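Local coordinates for copper homeostasis protein CutC (Streptococcus agalactiae, PDB 2BDQ) that probably binds copper ions and takes part in copper homeostasis in the cytoplasm, as a TIM-barrel member of the CutC family, at residues T36-S39 against Y40-K44; E173-N176 against N177-I181; P160-E163 against N164-H167. All blocks are in the same frame, centred on the assembly; numbering follows the deposited sequence.

Interaction 1: residues T36-S39 against Y40-K44; sequences TTPS and YGVIK
Ser39 is the N-cap of helix 40-52, and its hydroxyl closes the first turn. Ser39 OG accepts from Val42 N at 3.2 Å, with an N-H...O angle of 159°. OG sits between the backbone N and the carbonyl carbon of Ser39 (chi1 74°), which turns it back over the helix start. The backbone adds a second bond, from Ile43 N to Ser39 O, 3.1 Å long. The tight side of the contact is apolar. Pro38 CG rests on Ile43 CG1 at 3.5 Å, the two side chains crossing at about a right angle. Pro38 CB meets Val42 CG1 at 3.8 Å, and Leu27 of strand 24-28 touches both Pro38 and Val42. The looser side is at Tyr40, which is partly exposed. The CB bond of Tyr40 points away from the loop, and its OH bonds to Glu87. The cap itself faces the second subunit. Asp81 of that subunit bonds to Ser39 OG through OD2 and to Gly41 N through OD1. A carboxylate from the partner chain thus joins the serine at the N-terminal end of the helix, where the helix dipole probably favours its negative charge.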
# COMPACT_ATOMS: atom_id res chain seq x y z
N THR A 36 -4.49 1.32 -3.67
CA THR A 36 -3.50 2.36 -3.92
C THR A 36 -2.36 1.76 -4.73
O THR A 36 -2.35 0.57 -5.05
CB THR A 36 -2.90 2.93 -2.61
OG1 THR A 36 -2.23 1.89 -1.89
CG2 THR A 36 -3.98 3.54 -1.74
N THR A 37 -1.40 2.60 -5.07
CA THR A 37 -0.26 2.16 -5.84
C THR A 37 0.58 1.23 -4.97
O THR A 37 0.95 1.59 -3.85
CB THR A 37 0.62 3.34 -6.25
OG1 THR A 37 -0.18 4.28 -6.98
CG2 THR A 37 1.78 2.86 -7.12
N PRO A 38 0.87 0.02 -5.47
CA PRO A 38 1.67 -0.98 -4.74
C PRO A 38 3.15 -0.58 -4.72
O PRO A 38 3.57 0.31 -5.46
CB PRO A 38 1.41 -2.27 -5.52
CG PRO A 38 1.21 -1.78 -6.92
CD PRO A 38 0.36 -0.54 -6.74
N SER A 39 3.94 -1.25 -3.88
CA SER A 39 5.36 -0.94 -3.78
C SER A 39 6.08 -1.27 -5.09
O SER A 39 5.56 -1.99 -5.95
CB SER A 39 6.00 -1.73 -2.64
OG SER A 39 6.15 -3.11 -2.98
N TYR A 40 7.29 -0.72 -5.25
CA TYR A 40 8.08 -0.96 -6.46
C TYR A 40 8.36 -2.45 -6.61
O TYR A 40 8.23 -3.01 -7.70
CB TYR A 40 9.40 -0.19 -6.38
CG TYR A 40 10.25 -0.26 -7.63
CD1 TYR A 40 10.17 0.72 -8.61
CD2 TYR A 40 11.18 -1.28 -7.80
CE1 TYR A 40 11.01 0.70 -9.73
CE2 TYR A 40 12.02 -1.32 -8.91
CZ TYR A 40 11.93 -0.32 -9.87
OH TYR A 40 12.78 -0.34 -10.95
N GLY A 41 8.76 -3.09 -5.52
CA GLY A 41 9.05 -4.51 -5.57
C GLY A 41 7.86 -5.34 -6.03
O GLY A 41 8.03 -6.28 -6.80
N VAL A 42 6.67 -5.01 -5.54
CA VAL A 42 5.47 -5.74 -5.92
C VAL A 42 5.18 -5.57 -7.41
O VAL A 42 4.84 -6.54 -8.09
CB VAL A 42 4.25 -5.26 -5.10
CG1 VAL A 42 2.95 -5.70 -5.77
CG2 VAL A 42 4.31 -5.85 -3.70
N ILE A 43 5.33 -4.36 -7.93
CA ILE A 43 5.07 -4.11 -9.35
C ILE A 43 6.03 -4.89 -10.25
O ILE A 43 5.62 -5.57 -11.20
CB ILE A 43 5.18 -2.59 -9.68
CG1 ILE A 43 4.09 -1.81 -8.93
CG2 ILE A 43 5.02 -2.36 -11.18
CD1 ILE A 43 4.20 -0.30 -9.07
N LYS A 44 7.32 -4.82 -9.94
CA LYS A 44 8.34 -5.51 -10.72
C LYS A 44 8.14 -7.03 -10.73
O LYS A 44 8.12 -7.66 -11.79
CB LYS A 44 9.72 -5.18 -10.18
CG LYS A 44 10.88 -5.98 -10.78
CD LYS A 44 12.19 -5.57 -10.11
CE LYS A 44 13.36 -6.43 -10.54
NZ LYS A 44 13.61 -6.34 -12.00

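Interaction 2: residues E173-N176 against N177-I181; sequences EYAN and NRIEI
Arg178 folds back over the end of helix 165-175 and grips its last carbonyls. The contact is the alpha-to-beta turn of a beta-alpha-beta unit in the TIM barrel, where helix 165-175 hands over to strand 180-183. A type I' turn from Ala175 to Arg178 makes the reversal, and Asn176 leaves the helix with positive phi (44°). Arg178 N closes the turn on Ala175 O at 2.9 Å. Arg178 NE reaches the same oxygen at 3.1 Å. The two donors come from opposite faces of the carbonyl plane. Arg178 NH1 bonds to Tyr174 O at 3.0 Å, and the donor is tilted 33° from that carbonyl plane. A bend at chi3 (-65°) brings the guanidinium back to both oxygens, which lie near its edge. The Tyr174 ring stands beside it, its plane steeply inclined to the guanidinium.

In the next shell, Asp140 of helix 135-144, outside the two segments, holds both side chains. Asp140 OD2 forms a salt bridge with Arg178 NH2, and Asp140 OD1 a hydrogen bond with Tyr174 OH. Ile139 and Val143 of the same helix pack on Arg178. The buried side is apolar. Ile179 also touches Val143 there, and Ile150 of strand 149-152 packs on it. Ile181 packs on Val201. Ala175, the last residue of the helix, has its CB 4.1 Å from Ile179 CG2 and 4.3 Å from Ile181 CG1.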
# COMPACT_ATOMS: atom_id res chain seq x y z
N GLU A 173 -23.91 2.39 -24.87
CA GLU A 173 -24.45 2.82 -26.16
C GLU A 173 -23.85 4.17 -26.55
O GLU A 173 -23.49 4.39 -27.72
CB GLU A 173 -25.98 2.93 -26.08
CG GLU A 173 -26.68 1.60 -25.77
CD GLU A 173 -28.19 1.74 -25.59
OE1 GLU A 173 -28.63 2.45 -24.66
OE2 GLU A 173 -28.95 1.12 -26.37
N TYR A 174 -23.73 5.06 -25.58
CA TYR A 174 -23.17 6.38 -25.83
C TYR A 174 -21.68 6.29 -26.14
O TYR A 174 -21.18 7.05 -26.96
CB TYR A 174 -23.41 7.30 -24.63
CG TYR A 174 -22.99 8.73 -24.87
CD1 TYR A 174 -21.71 9.17 -24.54
CD2 TYR A 174 -23.88 9.64 -25.44
CE1 TYR A 174 -21.32 10.48 -24.77
CE2 TYR A 174 -23.50 10.96 -25.68
CZ TYR A 174 -22.22 11.37 -25.34
OH TYR A 174 -21.85 12.68 -25.55
N ALA A 175 -20.98 5.36 -25.48
CA ALA A 175 -19.55 5.17 -25.72
C ALA A 175 -19.33 4.77 -27.17
O ALA A 175 -18.32 5.11 -27.77
CB ALA A 175 -18.99 4.09 -24.78
N ASN A 176 -20.29 4.04 -27.72
CA ASN A 176 -20.25 3.61 -29.12
C ASN A 176 -18.88 3.10 -29.57
O ASN A 176 -18.34 3.56 -30.57
CB ASN A 176 -20.70 4.79 -29.99
CG ASN A 176 -20.91 4.40 -31.44
OD1 ASN A 176 -21.44 3.33 -31.74
ND2 ASN A 176 -20.52 5.29 -32.35
N ASN A 177 -18.34 2.15 -28.81
CA ASN A 177 -17.06 1.53 -29.12
C ASN A 177 -15.85 2.45 -29.19
O ASN A 177 -14.79 2.03 -29.65
CB ASN A 177 -17.17 0.73 -30.42
CG ASN A 177 -18.16 -0.41 -30.30
OD1 ASN A 177 -17.99 -1.31 -29.48
ND2 ASN A 177 -19.20 -0.37 -31.13
N ARG A 178 -16.01 3.70 -28.75
CA ARG A 178 -14.88 4.64 -28.78
C ARG A 178 -13.99 4.38 -27.58
O ARG A 178 -12.82 4.78 -27.55
CB ARG A 178 -15.39 6.08 -28.75
CG ARG A 178 -16.13 6.53 -30.00
CD ARG A 178 -16.63 7.93 -29.80
NE ARG A 178 -17.63 7.96 -28.74
CZ ARG A 178 -17.86 9.00 -27.95
NH1 ARG A 178 -18.80 8.93 -27.02
NH2 ARG A 178 -17.15 10.11 -28.07
N ILE A 179 -14.55 3.71 -26.59
CA ILE A 179 -13.81 3.39 -25.38
C ILE A 179 -14.53 2.25 -24.68
O ILE A 179 -15.76 2.20 -24.66
CB ILE A 179 -13.72 4.63 -24.45
CG1 ILE A 179 -12.83 4.31 -23.26
CG2 ILE A 179 -15.12 5.04 -24.00
CD1 ILE A 179 -12.46 5.53 -22.45
N GLU A 180 -13.76 1.33 -24.10
CA GLU A 180 -14.32 0.17 -23.41
C GLU A 180 -14.89 0.46 -22.04
O GLU A 180 -14.32 1.22 -21.26
CB GLU A 180 -13.25 -0.93 -23.29
CG GLU A 180 -13.00 -1.74 -24.56
CD GLU A 180 -14.23 -2.54 -25.01
OE1 GLU A 180 -15.02 -2.03 -25.84
OE2 GLU A 180 -14.42 -3.69 -24.52
N ILE A 181 -16.01 -0.18 -21.74
CA ILE A 181 -16.66 -0.03 -20.45
C ILE A 181 -16.50 -1.34 -19.67
O ILE A 181 -16.80 -2.43 -20.18
CB ILE A 181 -18.16 0.26 -20.60
CG1 ILE A 181 -18.37 1.61 -21.30
CG2 ILE A 181 -18.83 0.23 -19.23
CD1 ILE A 181 -17.96 2.82 -20.49

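Interaction 3: residues P160-E163 against N164-H167; sequences PIIE and NIKH
The backbone of Ile161-Glu163 makes a short 3-10 turn, tied to Asn164 by a bond from Asn164 N to Ile161 O of 2.8 Å. Glu163 N makes the preceding bond of the same i to i-3 kind, to Pro160 O at 2.9 Å. Asn164 then takes the N-cap position of helix 165-175.

Its side chain makes no capping bond. With CG anti to its own carbonyl carbon (chi1 -59°), the amide turns back along the 3-10 turn instead. Asn164 ND2 comes to 3.7 Å from Ile161 CA. That amide nitrogen donates to His153 O and has a weak bond to Ser155 OG. Asn164 is buried, so these bonds satisfy ND2 inside the fold and tie the helix start to the loop after strand 149-152.

Ile162 and Ile165 run alongside each other in the same direction. They meet at their ends, with Ile162 CD1 3.9 Å from Ile165 CD1. Ile165 CG1 also lies against the backbone, 3.2 Å from Ile162 O. Water 1 bridges the turn and the helix. It donates to Glu163 O at 2.7 Å and accepts from Lys166 N, whose N-H belongs to the first turn of the helix.

The isoleucines face the next helix of the barrel. Ile161 and Ile162 pack on Ile195 of helix 192-199, Ile162 also meets Tyr194, and Ile165 touches Thr199. The contact thus joins the loop after strand 149-152 and the start of helix 165-175 to the side of helix 192-199.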
# COMPACT_ATOMS: atom_id res chain seq x y z
N PRO A 160 -26.80 -2.01 -5.26
CA PRO A 160 -26.51 -3.23 -6.02
C PRO A 160 -26.33 -2.90 -7.50
O PRO A 160 -27.19 -2.25 -8.10
CB PRO A 160 -27.74 -4.10 -5.77
CG PRO A 160 -28.16 -3.68 -4.40
CD PRO A 160 -28.03 -2.17 -4.47
N ILE A 161 -25.23 -3.35 -8.08
CA ILE A 161 -24.93 -3.11 -9.48
C ILE A 161 -26.07 -3.62 -10.37
O ILE A 161 -26.35 -3.06 -11.43
CB ILE A 161 -23.57 -3.79 -9.86
CG1 ILE A 161 -23.01 -3.20 -11.16
CG2 ILE A 161 -23.73 -5.29 -9.94
CD1 ILE A 161 -23.64 -3.75 -12.42
N ILE A 162 -26.75 -4.68 -9.92
CA ILE A 162 -27.85 -5.26 -10.69
C ILE A 162 -28.95 -4.22 -10.98
O ILE A 162 -29.68 -4.35 -11.96
CB ILE A 162 -28.48 -6.45 -9.94
CG1 ILE A 162 -29.45 -7.19 -10.86
CG2 ILE A 162 -29.21 -5.98 -8.70
CD1 ILE A 162 -28.78 -7.87 -12.02
N GLU A 163 -29.04 -3.20 -10.14
CA GLU A 163 -30.04 -2.16 -10.32
C GLU A 163 -29.56 -1.00 -11.19
O GLU A 163 -30.28 -0.02 -11.37
CB GLU A 163 -30.48 -1.62 -8.96
CG GLU A 163 -30.62 -2.69 -7.90
CD GLU A 163 -31.91 -2.60 -7.11
OE1 GLU A 163 -32.94 -3.12 -7.60
OE2 GLU A 163 -31.88 -2.00 -6.01
N ASN A 164 -28.35 -1.11 -11.73
CA ASN A 164 -27.82 -0.03 -12.57
C ASN A 164 -27.78 -0.40 -14.04
O ASN A 164 -27.19 0.31 -14.85
CB ASN A 164 -26.41 0.36 -12.12
CG ASN A 164 -26.37 0.82 -10.69
OD1 ASN A 164 -27.32 1.44 -10.20
ND2 ASN A 164 -25.26 0.55 -10.00
N ILE A 165 -28.42 -1.51 -14.38
CA ILE A 165 -28.45 -2.00 -15.75
C ILE A 165 -28.82 -0.93 -16.77
O ILE A 165 -28.09 -0.73 -17.75
CB ILE A 165 -29.42 -3.20 -15.87
CG1 ILE A 165 -28.88 -4.37 -15.06
CG2 ILE A 165 -29.62 -3.58 -17.33
CD1 ILE A 165 -29.79 -5.58 -15.04
N LYS A 166 -29.94 -0.25 -16.56
CA LYS A 166 -30.37 0.77 -17.50
C LYS A 166 -29.31 1.85 -17.74
O LYS A 166 -28.98 2.15 -18.88
CB LYS A 166 -31.68 1.41 -17.03
CG LYS A 166 -32.93 0.67 -17.50
CD LYS A 166 -32.94 -0.80 -17.06
CE LYS A 166 -33.60 -1.69 -18.10
NZ LYS A 166 -32.81 -1.74 -19.38
N HIS A 167 -28.77 2.40 -16.66
CA HIS A 167 -27.76 3.45 -16.78
C HIS A 167 -26.48 2.96 -17.45
O HIS A 167 -25.94 3.63 -18.33
CB HIS A 167 -27.44 4.03 -15.40
CG HIS A 167 -26.55 5.23 -15.46
ND1 HIS A 167 -25.38 5.33 -14.72
CD2 HIS A 167 -26.64 6.38 -16.17
CE1 HIS A 167 -24.80 6.48 -14.98
NE2 HIS A 167 -25.54 7.14 -15.86
O HOH W 1 -31.34 0.08 -13.90

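Overall arrangement
All three contacts are local, and they follow in series without nesting or crossing. Interaction 1 comes first. It closes the loop after strand 24-28 at the start of helix 40-52 and lies on the dimer interface. The chain then runs through the middle strands of the eight-stranded barrel. Interaction 3 is next, where the loop after strand 149-152 enters helix 165-175. Interaction 2 follows at the other end of that helix, where the chain turns into strand 180-183. Centres of interactions 2 and 3 are about 17 Å apart. Interaction 1 is on the opposite side of the chain's centre, its centre 30 Å and 33 Å from theirs.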